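Local coordinates for ABC-type branched-chain amino acid transport systems periplasmic component-like protein (PDB 4N03), which is a leucine-binding-protein family member that probably captures fatty acids for an ABC transporter, and holds palmitic acid in this structure, at residues D208-S213 / A239-S244; I226-S229 / Q234-S237; A347-G352 / M357-F362; L353-N358 / P365-T370. All blocks are in the same frame, centred on the assembly; numbering follows the deposited sequence. Where two conformers were deposited one is given.

Contact 1: D208-S213 / A239-S244; sequences DRDMKS and AGIARS
The start of helix 212-220 meets the last turns of helix 232-244, and the junction is made by Ile241 pressing on Asp210, Met211 and Lys212. Only 115 Å² is buried, summed over both sides, and Ile241 accounts for more than half of it. Its CD1 methyl is the contact point. Ile241 CD1 lies 3.5 Å from Lys212 N and 3.6 Å from Lys212 CB. Met211 C is 3.9 Å from the same Ile241 CD1, and Asp210 OD1 comes within 3.8 Å of it. With Ile241 CG1 anti to its carbonyl carbon (chi1 -62°) and the chain extended to CD1, the methyl reaches the turn at residues 210-212. Ile241 CG2 makes a looser second touch, 4.2 Å from Lys212 CB.

The methyl thus lands on the turn that begins a helix. Met211, a selenomethionine, holds the N-cap position. Just before it, Asp210 forms an Asx turn: its OD1 accepts from Lys212 N at 3.1 Å. The N-H meets the carboxylate on its anti side, 34° out of the plane. The two helices are successive ones of the alpha/beta lobe, with strand 225-229 between them in the chain. Beyond this pair, Ser237 OG bonds Met211 N, and the selenomethionine side chain leads away to pack on Gln234 and Leu238.

The Lys212 chain is extended beyond CG and runs away from Ile241, so mainly its CB takes part. On the other helix, Ser244 OG donates to Ile241 O at 2.7 Å. The hydroxyl lies 22° from the plane of that carbonyl, in the last turn of helix 232-244.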
loop_
_atom_site.group_PDB
_atom_site.type_symbol
_atom_site.label_atom_id
_atom_site.label_comp_id
_atom_site.label_asym_id
_atom_site.label_seq_id
_atom_site.Cartn_x
_atom_site.Cartn_y
_atom_site.Cartn_z
ATOM N N ASP A 208 -14.322 -1.176 -14.212
ATOM C CA ASP A 208 -14.097 -1.996 -15.385
ATOM C C ASP A 208 -13.686 -3.386 -14.901
ATOM O O ASP A 208 -12.574 -3.565 -14.480
ATOM C CB ASP A 208 -13.054 -1.333 -16.287
ATOM C CG ASP A 208 -13.565 -0.047 -16.924
ATOM O OD1 ASP A 208 -14.784 0.098 -17.191
ATOM O OD2 ASP A 208 -12.720 0.827 -17.193
ATOM N N ARG A 209 -14.608 -4.342 -15.003
ATOM C CA ARG A 209 -14.498 -5.660 -14.404
ATOM C C ARG A 209 -13.855 -6.629 -15.378
ATOM O O ARG A 209 -13.277 -7.638 -14.964
ATOM C CB ARG A 209 -15.903 -6.182 -14.032
ATOM C CG ARG A 209 -16.665 -5.283 -13.062
ATOM C CD ARG A 209 -17.980 -5.883 -12.576
ATOM N NE ARG A 209 -17.784 -7.101 -11.785
ATOM C CZ ARG A 209 -17.454 -7.112 -10.499
ATOM N NH1 ARG A 209 -17.340 -6.007 -9.777
ATOM N NH2 ARG A 209 -17.289 -8.284 -9.904
ATOM N N ASP A 210 -14.002 -6.390 -16.655
ATOM C CA ASP A 210 -13.654 -7.344 -17.695
ATOM C C ASP A 210 -12.579 -6.720 -18.555
ATOM O O ASP A 210 -12.812 -5.677 -19.177
ATOM C CB ASP A 210 -14.930 -7.580 -18.517
ATOM C CG ASP A 210 -14.813 -8.659 -19.536
ATOM O OD1 ASP A 210 -13.726 -9.048 -19.958
ATOM O OD2 ASP A 210 -15.897 -9.142 -19.958
HETATM N N MSE A 211 -11.441 -7.356 -18.677
HETATM C CA MSE A 211 -10.286 -6.851 -19.395
HETATM C C MSE A 211 -10.169 -7.338 -20.825
HETATM O O MSE A 211 -9.140 -7.177 -21.441
HETATM C CB MSE A 211 -8.997 -7.211 -18.608
HETATM C CG MSE A 211 -8.969 -6.520 -17.244
HETATM SE SE MSE A 211 -8.555 -4.623 -17.297
HETATM C CE MSE A 211 -10.413 -3.905 -17.239
ATOM N N LYS A 212 -11.230 -7.916 -21.404
ATOM C CA LYS A 212 -10.993 -8.490 -22.712
ATOM C C LYS A 212 -10.721 -7.466 -23.826
ATOM O O LYS A 212 -9.896 -7.766 -24.671
ATOM C CB LYS A 212 -12.043 -9.523 -23.095
ATOM C CG LYS A 212 -13.410 -8.970 -23.244
ATOM C CD LYS A 212 -14.338 -10.122 -23.596
ATOM C CE LYS A 212 -15.701 -9.555 -23.778
ATOM N NZ LYS A 212 -16.622 -10.529 -24.409
ATOM N N SER A 213 -11.296 -6.264 -23.784
ATOM C CA SER A 213 -10.978 -5.277 -24.778
ATOM C C SER A 213 -9.563 -4.748 -24.595
ATOM O O SER A 213 -8.885 -4.458 -25.570
ATOM C CB SER A 213 -11.988 -4.147 -24.767
ATOM O OG SER A 213 -11.977 -3.440 -23.538
ATOM N N ALA A 239 -4.946 -11.393 -16.815
ATOM C CA ALA A 239 -4.008 -12.499 -16.933
ATOM C C ALA A 239 -4.691 -13.685 -17.570
ATOM O O ALA A 239 -4.163 -14.316 -18.465
ATOM C CB ALA A 239 -3.423 -12.868 -15.557
ATOM N N GLY A 240 -5.893 -14.015 -17.090
ATOM C CA GLY A 240 -6.592 -15.164 -17.651
ATOM C C GLY A 240 -6.901 -15.010 -19.115
ATOM O O GLY A 240 -6.665 -15.924 -19.908
ATOM N N ILE A 241 -7.429 -13.854 -19.519
ATOM C CA ILE A 241 -7.748 -13.664 -20.913
ATOM C C ILE A 241 -6.469 -13.683 -21.772
ATOM O O ILE A 241 -6.415 -14.295 -22.829
ATOM C CB ILE A 241 -8.602 -12.412 -21.122
ATOM C CG1 ILE A 241 -9.932 -12.524 -20.406
ATOM C CG2 ILE A 241 -8.816 -12.159 -22.597
ATOM C CD1 ILE A 241 -10.627 -11.185 -20.287
ATOM N N ALA A 242 -5.423 -12.979 -21.329
ATOM C CA ALA A 242 -4.181 -12.959 -22.097
ATOM C C ALA A 242 -3.671 -14.359 -22.344
ATOM O O ALA A 242 -3.319 -14.720 -23.470
ATOM C CB ALA A 242 -3.109 -12.136 -21.386
ATOM N N ARG A 243 -3.634 -15.209 -21.279
ATOM C CA ARG A 243 -3.069 -16.527 -21.492
ATOM C C ARG A 243 -3.983 -17.402 -22.344
ATOM O O ARG A 243 -3.489 -18.185 -23.142
ATOM C CB ARG A 243 -2.762 -17.207 -20.151
ATOM C CG ARG A 243 -1.791 -16.399 -19.296
ATOM C CD ARG A 243 -0.529 -16.001 -20.023
ATOM N NE ARG A 243 0.338 -15.237 -19.133
ATOM C CZ ARG A 243 1.202 -14.305 -19.519
ATOM N NH1 ARG A 243 1.345 -13.977 -20.801
ATOM N NH2 ARG A 243 1.908 -13.685 -18.605
ATOM N N SER A 244 -5.294 -17.179 -22.256
ATOM C CA SER A 244 -6.257 -17.933 -23.093
ATOM C C SER A 244 -6.157 -17.563 -24.560
ATOM O O SER A 244 -6.652 -18.254 -25.429
ATOM C CB SER A 244 -7.707 -17.658 -22.623
ATOM O OG SER A 244 -8.181 -16.366 -23.025
#

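Contact 2: I226-S229 / Q234-S237; sequences ILLS and QAAS
Leu228 points from strand 225-229 at helix 232-244 and meets it at Ala235 and Gln234. These three residues carry the whole contact, and all are buried. Leu228 has the most surface buried, and its CD2 branch does the touching. Its CG is anti to the backbone N (chi1 -179°), which extends the side chain from the strand toward the helix. CD2 then lies against the helix backbone as much as against a side chain. Leu228 CD2 is 3.4 Å from Ala235 CA, tighter than usual van der Waals contact. The same Leu228 CD2 is 3.7 Å from Ala235 N and 3.8 Å from Ala235 CB. A short side chain at Ala235 is consistent with this close approach; the CA atoms of Leu228 and Ala235 are 7.3 Å apart.

Gln234 takes part mainly through its backbone. Its carbonyl carbon C is 4.1 Å from Leu228 CD2. Its carboxamide is occupied elsewhere: OE1 accepts from Gly231 N, just before the helix, and NE2 donates to Asp208 O. The side chain of Gln234 lies about 10 Å from the bound palmitic acid. Leu228 also packs on Val174 of the neighbouring strand 170-176.

Strand 225-229, helix 232-244 and the parallel strand 251-253 form a beta-alpha-beta unit. Packing of the crossover helix on its parallel strands is typical of such units, of which the alpha/beta lobes of periplasmic binding proteins are built.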
loop_
_atom_site.group_PDB
_atom_site.type_symbol
_atom_site.label_atom_id
_atom_site.label_comp_id
_atom_site.label_asym_id
_atom_site.label_seq_id
_atom_site.Cartn_x
_atom_site.Cartn_y
_atom_site.Cartn_z
ATOM N N ILE A 226 3.378 -6.514 -20.373
ATOM C CA ILE A 226 2.101 -5.952 -19.944
ATOM C C ILE A 226 2.268 -5.485 -18.525
ATOM O O ILE A 226 2.625 -6.292 -17.658
ATOM C CB ILE A 226 0.973 -7.000 -20.024
ATOM C CG1 ILE A 226 0.799 -7.503 -21.471
ATOM C CG2 ILE A 226 -0.323 -6.439 -19.476
ATOM C CD1 ILE A 226 -0.073 -8.746 -21.577
ATOM N N LEU A 227 1.965 -4.246 -18.223
ATOM C CA LEU A 227 2.013 -3.669 -16.890
ATOM C C LEU A 227 0.600 -3.359 -16.474
ATOM O O LEU A 227 -0.237 -2.982 -17.299
ATOM C CB LEU A 227 2.872 -2.400 -16.859
ATOM C CG LEU A 227 4.386 -2.618 -16.778
ATOM C CD1 LEU A 227 4.984 -3.566 -17.799
ATOM C CD2 LEU A 227 5.072 -1.258 -16.850
ATOM N N LEU A 228 0.323 -3.566 -15.179
ATOM C CA LEU A 228 -1.035 -3.427 -14.661
ATOM C C LEU A 228 -1.035 -2.700 -13.343
ATOM O O LEU A 228 -0.464 -3.179 -12.365
ATOM C CB LEU A 228 -1.703 -4.780 -14.492
ATOM C CG LEU A 228 -3.142 -4.768 -13.977
ATOM C CD1 LEU A 228 -4.094 -4.047 -14.926
ATOM C CD2 LEU A 228 -3.666 -6.163 -13.703
ATOM N N SER A 229 -1.758 -1.595 -13.272
ATOM C CA SER A 229 -2.002 -0.884 -12.031
ATOM C C SER A 229 -3.479 -0.804 -11.811
ATOM O O SER A 229 -4.189 0.055 -12.310
ATOM C CB SER A 229 -1.353 0.498 -12.060
ATOM O OG SER A 229 0.026 0.408 -12.363
ATOM N N GLN A 234 -9.194 -7.078 -11.793
ATOM C CA GLN A 234 -8.613 -6.754 -13.095
ATOM C C GLN A 234 -7.441 -7.661 -13.396
ATOM O O GLN A 234 -7.259 -8.075 -14.548
ATOM C CB GLN A 234 -8.220 -5.299 -13.226
ATOM C CG GLN A 234 -9.404 -4.356 -13.236
ATOM C CD GLN A 234 -9.942 -3.946 -11.887
ATOM O OE1 GLN A 234 -9.266 -4.074 -10.879
ATOM N NE2 GLN A 234 -11.159 -3.405 -11.886
ATOM N N ALA A 235 -6.616 -7.945 -12.402
ATOM C CA ALA A 235 -5.475 -8.842 -12.626
ATOM C C ALA A 235 -5.932 -10.220 -13.060
ATOM O O ALA A 235 -5.377 -10.799 -13.992
ATOM C CB ALA A 235 -4.628 -8.959 -11.371
ATOM N N ALA A 236 -6.939 -10.788 -12.373
ATOM C CA ALA A 236 -7.437 -12.110 -12.733
ATOM C C ALA A 236 -7.943 -12.104 -14.159
ATOM O O ALA A 236 -7.719 -13.042 -14.917
ATOM C CB ALA A 236 -8.493 -12.577 -11.768
ATOM N N SER A 237 -8.730 -11.081 -14.515
ATOM C CA SER A 237 -9.343 -11.005 -15.834
ATOM C C SER A 237 -8.258 -10.852 -16.910
ATOM O O SER A 237 -8.202 -11.567 -17.892
ATOM C CB SER A 237 -10.339 -9.860 -15.886
ATOM O OG SER A 237 -10.920 -9.756 -17.161
#

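Contact 3: A347-G352 / M357-F362; sequences ANADDG and MNFTYF
Asn358 lies alongside the backbone of Ala347, and its side chain can be followed atom by atom. Asn358 CB is 3.4 Å from Ala347 O. CG comes closer to that oxygen, with Asn358 CG and Ala347 O 3.1 Å apart. ND2 is also near Ala347 O, but the angle is too poor for a hydrogen bond. Asn358 OD1 touches Ala347 CA at 3.4 Å. The main role of OD1 is within its own segment, where it forms an Asx turn. Asn358 OD1 accepts from Thr360 N at 2.9 Å, in the carbonyl plane, and from Thr360 OG1 at 2.7 Å, tilted 22° from it. Asn358 CG, trans to the backbone N (chi1 -174°), brings OD1 to both donors. A leucine at this position would probably leave the N-H and hydroxyl of Thr360 without their shared acceptor and the turn less firmly set.

The two segments are arms of the long loop between helix 336-343 and strand 370-375. A single antiparallel bridge ties them, a hydrogen-bonded pair of Ala349 and Met357. Ala349 N donates to Met357 O at 2.8 Å, and Met357 N donates to Ala349 O at 3.0 Å.

Apolar contacts flank the bridge. Thr360 CG2 packs on CA and CB of Ala347. Ala349 CB approaches the Phe359 ring obliquely, 3.5 Å from CE2. The Phe359 ring also meets His343 and packs on Ile320 of helix 309-330.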
loop_
_atom_site.group_PDB
_atom_site.type_symbol
_atom_site.label_atom_id
_atom_site.label_comp_id
_atom_site.label_asym_id
_atom_site.label_seq_id
_atom_site.Cartn_x
_atom_site.Cartn_y
_atom_site.Cartn_z
ATOM N N ALA A 347 14.172 8.637 12.145
ATOM C CA ALA A 347 14.977 8.547 10.928
ATOM C C ALA A 347 15.313 7.137 10.470
ATOM O O ALA A 347 15.793 6.936 9.360
ATOM C CB ALA A 347 16.264 9.339 11.086
ATOM N N ASN A 348 15.060 6.159 11.291
ATOM C CA ASN A 348 15.579 4.796 11.070
ATOM C C ASN A 348 14.593 3.759 11.553
ATOM O O ASN A 348 14.891 2.913 12.443
ATOM C CB ASN A 348 16.911 4.669 11.848
ATOM C CG ASN A 348 17.723 3.458 11.475
ATOM O OD1 ASN A 348 17.764 3.067 10.322
ATOM N ND2 ASN A 348 18.434 2.880 12.466
ATOM N N ALA A 349 13.428 3.710 10.955
ATOM C CA ALA A 349 12.423 2.722 11.347
ATOM C C ALA A 349 12.723 1.382 10.702
ATOM O O ALA A 349 13.076 1.257 9.547
ATOM C CB ALA A 349 11.050 3.174 10.939
ATOM N N ASP A 350 12.538 0.317 11.496
ATOM C CA ASP A 350 12.595 -1.043 10.940
ATOM C C ASP A 350 11.838 -1.938 11.881
ATOM O O ASP A 350 12.352 -2.305 12.957
ATOM C CB ASP A 350 14.025 -1.542 10.828
ATOM C CG ASP A 350 14.119 -2.891 10.147
ATOM O OD1 ASP A 350 13.058 -3.548 9.941
ATOM O OD2 ASP A 350 15.247 -3.334 9.806
ATOM N N ASP A 351 10.587 -2.196 11.541
ATOM C CA ASP A 351 9.685 -3.014 12.354
ATOM C C ASP A 351 9.924 -4.520 12.196
ATOM O O ASP A 351 9.201 -5.338 12.795
ATOM C CB ASP A 351 8.215 -2.631 12.027
ATOM C CG ASP A 351 7.807 -2.933 10.596
ATOM O OD1 ASP A 351 8.502 -3.602 9.860
ATOM O OD2 ASP A 351 6.694 -2.471 10.171
ATOM N N GLY A 352 10.929 -4.922 11.445
ATOM C CA GLY A 352 11.209 -6.316 11.219
ATOM C C GLY A 352 10.379 -6.992 10.164
ATOM O O GLY A 352 10.535 -8.201 9.970
HETATM N N MSE A 357 12.479 2.156 6.775
HETATM C CA MSE A 357 12.058 3.466 6.253
HETATM C C MSE A 357 12.609 4.579 7.085
HETATM O O MSE A 357 12.983 4.423 8.233
HETATM C CB MSE A 357 10.495 3.579 6.408
HETATM C CG MSE A 357 9.829 2.676 5.432
HETATM SE SE MSE A 357 7.897 2.796 5.769
HETATM C CE MSE A 357 7.709 1.355 6.884
ATOM N N ASN A 358 12.666 5.765 6.506
ATOM C CA ASN A 358 12.986 6.998 7.221
ATOM C C ASN A 358 11.746 7.890 7.222
ATOM O O ASN A 358 11.222 8.171 6.152
ATOM C CB ASN A 358 14.161 7.674 6.502
ATOM C CG ASN A 358 14.716 8.915 7.218
ATOM O OD1 ASN A 358 14.011 9.674 7.922
ATOM N ND2 ASN A 358 15.964 9.232 6.913
ATOM N N PHE A 359 11.293 8.335 8.398
ATOM C CA PHE A 359 10.130 9.155 8.585
ATOM C C PHE A 359 10.396 10.668 8.737
ATOM O O PHE A 359 9.488 11.429 9.004
ATOM C CB PHE A 359 9.332 8.643 9.788
ATOM C CG PHE A 359 8.810 7.222 9.635
ATOM C CD1 PHE A 359 8.378 6.765 8.396
ATOM C CD2 PHE A 359 8.712 6.388 10.716
ATOM C CE1 PHE A 359 7.838 5.529 8.239
ATOM C CE2 PHE A 359 8.164 5.067 10.560
ATOM C CZ PHE A 359 7.788 4.687 9.298
ATOM N N THR A 360 11.666 11.062 8.771
ATOM C CA THR A 360 11.942 12.497 9.059
ATOM C C THR A 360 11.612 13.462 7.880
ATOM O O THR A 360 11.540 14.653 8.075
ATOM C CB THR A 360 13.356 12.761 9.487
ATOM O OG1 THR A 360 14.202 12.348 8.435
ATOM C CG2 THR A 360 13.712 11.977 10.687
ATOM N N TYR A 361 11.542 12.872 6.709
ATOM C CA TYR A 361 11.171 13.665 5.552
ATOM C C TYR A 361 9.960 13.188 4.859
ATOM O O TYR A 361 9.414 12.100 5.173
ATOM C CB TYR A 361 12.303 13.634 4.606
ATOM C CG TYR A 361 12.652 12.270 4.123
ATOM C CD1 TYR A 361 11.779 11.583 3.306
ATOM C CD2 TYR A 361 13.812 11.637 4.509
ATOM C CE1 TYR A 361 12.085 10.334 2.808
ATOM C CE2 TYR A 361 14.138 10.391 3.992
ATOM C CZ TYR A 361 13.265 9.747 3.156
ATOM O OH TYR A 361 13.611 8.539 2.688
ATOM N N PHE A 362 9.440 14.027 4.000
ATOM C CA PHE A 362 8.206 13.720 3.291
ATOM C C PHE A 362 8.205 14.404 1.897
ATOM O O PHE A 362 7.162 14.465 1.276
ATOM C CB PHE A 362 6.948 14.060 4.136
ATOM C CG PHE A 362 7.016 15.346 4.889
ATOM C CD1 PHE A 362 7.606 15.399 6.117
ATOM C CD2 PHE A 362 6.533 16.550 4.328
ATOM C CE1 PHE A 362 7.710 16.602 6.800
ATOM C CE2 PHE A 362 6.591 17.729 5.046
ATOM C CZ PHE A 362 7.211 17.762 6.242
#

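Contact 4: L353-N358 / P365-T370; sequences LGTPMN and PATRKT
Two flat backbone carbonyls, of Ala366 and Pro356, each meet the opposite segment. Ala366 O receives the N-H of Asn358 in a long bond, 3.3 Å from N to O, with the donor tilted 18° from the carbonyl plane. Pro356 O faces Thr367, 3.7 Å from its CB. Both segments belong to the loop that leads into strand 370-375, and Thr367 opens an ST turn in it. Thr367 OG1 accepts from Lys369 N at 3.2 Å.

The same hydroxyl reaches back across the contact through a water. That water donates to Pro356 O at 2.7 Å and is hydrogen-bonded to Thr367 OG1, also at 2.7 Å. The hydroxyl is placed for both tasks by a chi1 of 178°, which sets OG1 trans to the backbone N. A valine in place of Thr367 would probably deprive the water of one of its partners and leave Lys369 N without its acceptor in the turn.

The methyl of Thr367 turns to Thr355, where the two CG2 atoms lie 4.1 Å apart and the side chains cross at about a right angle. Thr355 also touches the bound palmitic acid, and its OG1 bonds Ala280 O. Thr355 thus joins this contact to the palmitic acid site. Met357 CG packs on Ala366 CB at 4.0 Å, while the rest of the selenomethionine leads away. Ala366 CB also rests 3.8 Å from Asn358 O.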
loop_
_atom_site.group_PDB
_atom_site.type_symbol
_atom_site.label_atom_id
_atom_site.label_comp_id
_atom_site.label_asym_id
_atom_site.label_seq_id
_atom_site.Cartn_x
_atom_site.Cartn_y
_atom_site.Cartn_z
ATOM N N LEU A 353 9.500 -6.261 9.496
ATOM C CA LEU A 353 8.603 -6.818 8.523
ATOM C C LEU A 353 9.066 -6.670 7.091
ATOM O O LEU A 353 8.324 -7.004 6.175
ATOM C CB LEU A 353 7.230 -6.184 8.686
ATOM C CG LEU A 353 6.551 -6.447 10.022
ATOM C CD1 LEU A 353 5.273 -5.629 10.100
ATOM C CD2 LEU A 353 6.226 -7.898 10.270
ATOM N N GLY A 354 10.291 -6.184 6.905
ATOM C CA GLY A 354 10.908 -6.202 5.582
ATOM C C GLY A 354 10.953 -4.877 4.829
ATOM O O GLY A 354 11.367 -4.899 3.676
ATOM N N THR A 355 10.592 -3.774 5.462
ATOM C CA THR A 355 10.614 -2.474 4.774
ATOM C C THR A 355 11.124 -1.379 5.714
ATOM O O THR A 355 10.365 -0.591 6.236
ATOM C CB THR A 355 9.204 -2.116 4.281
ATOM O OG1 THR A 355 8.579 -3.213 3.593
ATOM C CG2 THR A 355 9.235 -0.928 3.338
ATOM N N PRO A 356 12.440 -1.330 5.905
ATOM C CA PRO A 356 12.999 -0.218 6.671
ATOM C C PRO A 356 12.670 1.130 5.987
ATOM O O PRO A 356 12.580 1.194 4.744
ATOM C CB PRO A 356 14.519 -0.477 6.614
ATOM C CG PRO A 356 14.655 -1.928 6.375
ATOM C CD PRO A 356 13.451 -2.314 5.524
HETATM N N MSE A 357 12.479 2.156 6.775
HETATM C CA MSE A 357 12.058 3.466 6.253
HETATM C C MSE A 357 12.609 4.579 7.085
HETATM O O MSE A 357 12.983 4.423 8.233
HETATM C CB MSE A 357 10.495 3.579 6.408
HETATM C CG MSE A 357 9.829 2.676 5.432
HETATM SE SE MSE A 357 7.897 2.796 5.769
HETATM C CE MSE A 357 7.709 1.355 6.884
ATOM N N ASN A 358 12.666 5.765 6.506
ATOM C CA ASN A 358 12.986 6.998 7.221
ATOM C C ASN A 358 11.746 7.890 7.222
ATOM O O ASN A 358 11.222 8.171 6.152
ATOM C CB ASN A 358 14.161 7.674 6.502
ATOM C CG ASN A 358 14.716 8.915 7.218
ATOM O OD1 ASN A 358 14.011 9.674 7.922
ATOM N ND2 ASN A 358 15.964 9.232 6.913
ATOM N N PRO A 365 10.333 9.568 -1.351
ATOM C CA PRO A 365 9.805 8.331 -0.747
ATOM C C PRO A 365 10.618 7.909 0.474
ATOM O O PRO A 365 11.811 8.132 0.571
ATOM C CB PRO A 365 9.975 7.321 -1.878
ATOM C CG PRO A 365 9.935 8.172 -3.133
ATOM C CD PRO A 365 10.711 9.368 -2.751
ATOM N N ALA A 366 9.928 7.229 1.399
ATOM C CA ALA A 366 10.503 6.713 2.628
ATOM C C ALA A 366 11.567 5.637 2.398
ATOM O O ALA A 366 12.401 5.447 3.261
ATOM C CB ALA A 366 9.402 6.178 3.488
ATOM N N THR A 367 11.507 4.972 1.267
ATOM C CA THR A 367 12.519 4.087 0.744
ATOM C C THR A 367 12.353 4.012 -0.784
ATOM O O THR A 367 11.283 4.350 -1.284
ATOM C CB THR A 367 12.457 2.689 1.385
ATOM O OG1 THR A 367 13.431 1.866 0.794
ATOM C CG2 THR A 367 11.089 2.028 1.211
ATOM N N ARG A 368 13.365 3.555 -1.472
ATOM C CA ARG A 368 13.300 3.290 -2.918
ATOM C C ARG A 368 13.585 1.851 -3.278
ATOM O O ARG A 368 13.868 1.545 -4.422
ATOM C CB ARG A 368 14.168 4.267 -3.742
ATOM C CG ARG A 368 13.760 5.684 -3.538
ATOM C CD ARG A 368 14.443 6.603 -4.536
ATOM N NE ARG A 368 14.221 7.973 -4.157
ATOM C CZ ARG A 368 14.376 9.017 -5.009
ATOM N NH1 ARG A 368 14.590 8.807 -6.293
ATOM N NH2 ARG A 368 14.202 10.200 -4.527
ATOM N N LYS A 369 13.449 0.933 -2.276
ATOM C CA LYS A 369 13.711 -0.471 -2.501
ATOM C C LYS A 369 12.390 -1.230 -2.784
ATOM O O LYS A 369 11.422 -1.122 -2.034
ATOM C CB LYS A 369 14.395 -1.054 -1.288
ATOM C CG LYS A 369 15.734 -0.423 -1.026
ATOM C CD LYS A 369 16.596 -1.113 -0.019
ATOM C CE LYS A 369 17.851 -0.296 0.234
ATOM N NZ LYS A 369 17.576 1.000 0.950
ATOM N N THR A 370 12.397 -1.937 -3.896
ATOM C CA THR A 370 11.242 -2.678 -4.378
ATOM C C THR A 370 11.590 -4.154 -4.481
ATOM O O THR A 370 12.618 -4.523 -5.037
ATOM C CB THR A 370 10.895 -2.179 -5.808
ATOM O OG1 THR A 370 10.627 -0.767 -5.768
ATOM C CG2 THR A 370 9.733 -2.924 -6.437
HETATM O O HOH W 1 13.747 -0.081 2.683
#

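Contacts 1 and 2 share helix 232-244, and hydrogen bonds pass directly between them. Contact 2 is the buried one, a strand-to-helix contact made by van der Waals contact with no hydrogen bond across it. Contact 1 is partly buried, where one isoleucine methyl meets a helix start. Contacts 3 and 4 share Met357 and Asn358 and join arms of one long loop. Contact 3 has a two-bond backbone bridge; contact 4 has one long backbone bond, a water and methyl packing. Contact 3 is at the surface. Contact 4 is partly buried and touches the palmitic acid through Thr355. Contacts 1 and 3 lie on opposite sides of the chain's centre, about 39 Å apart between centres.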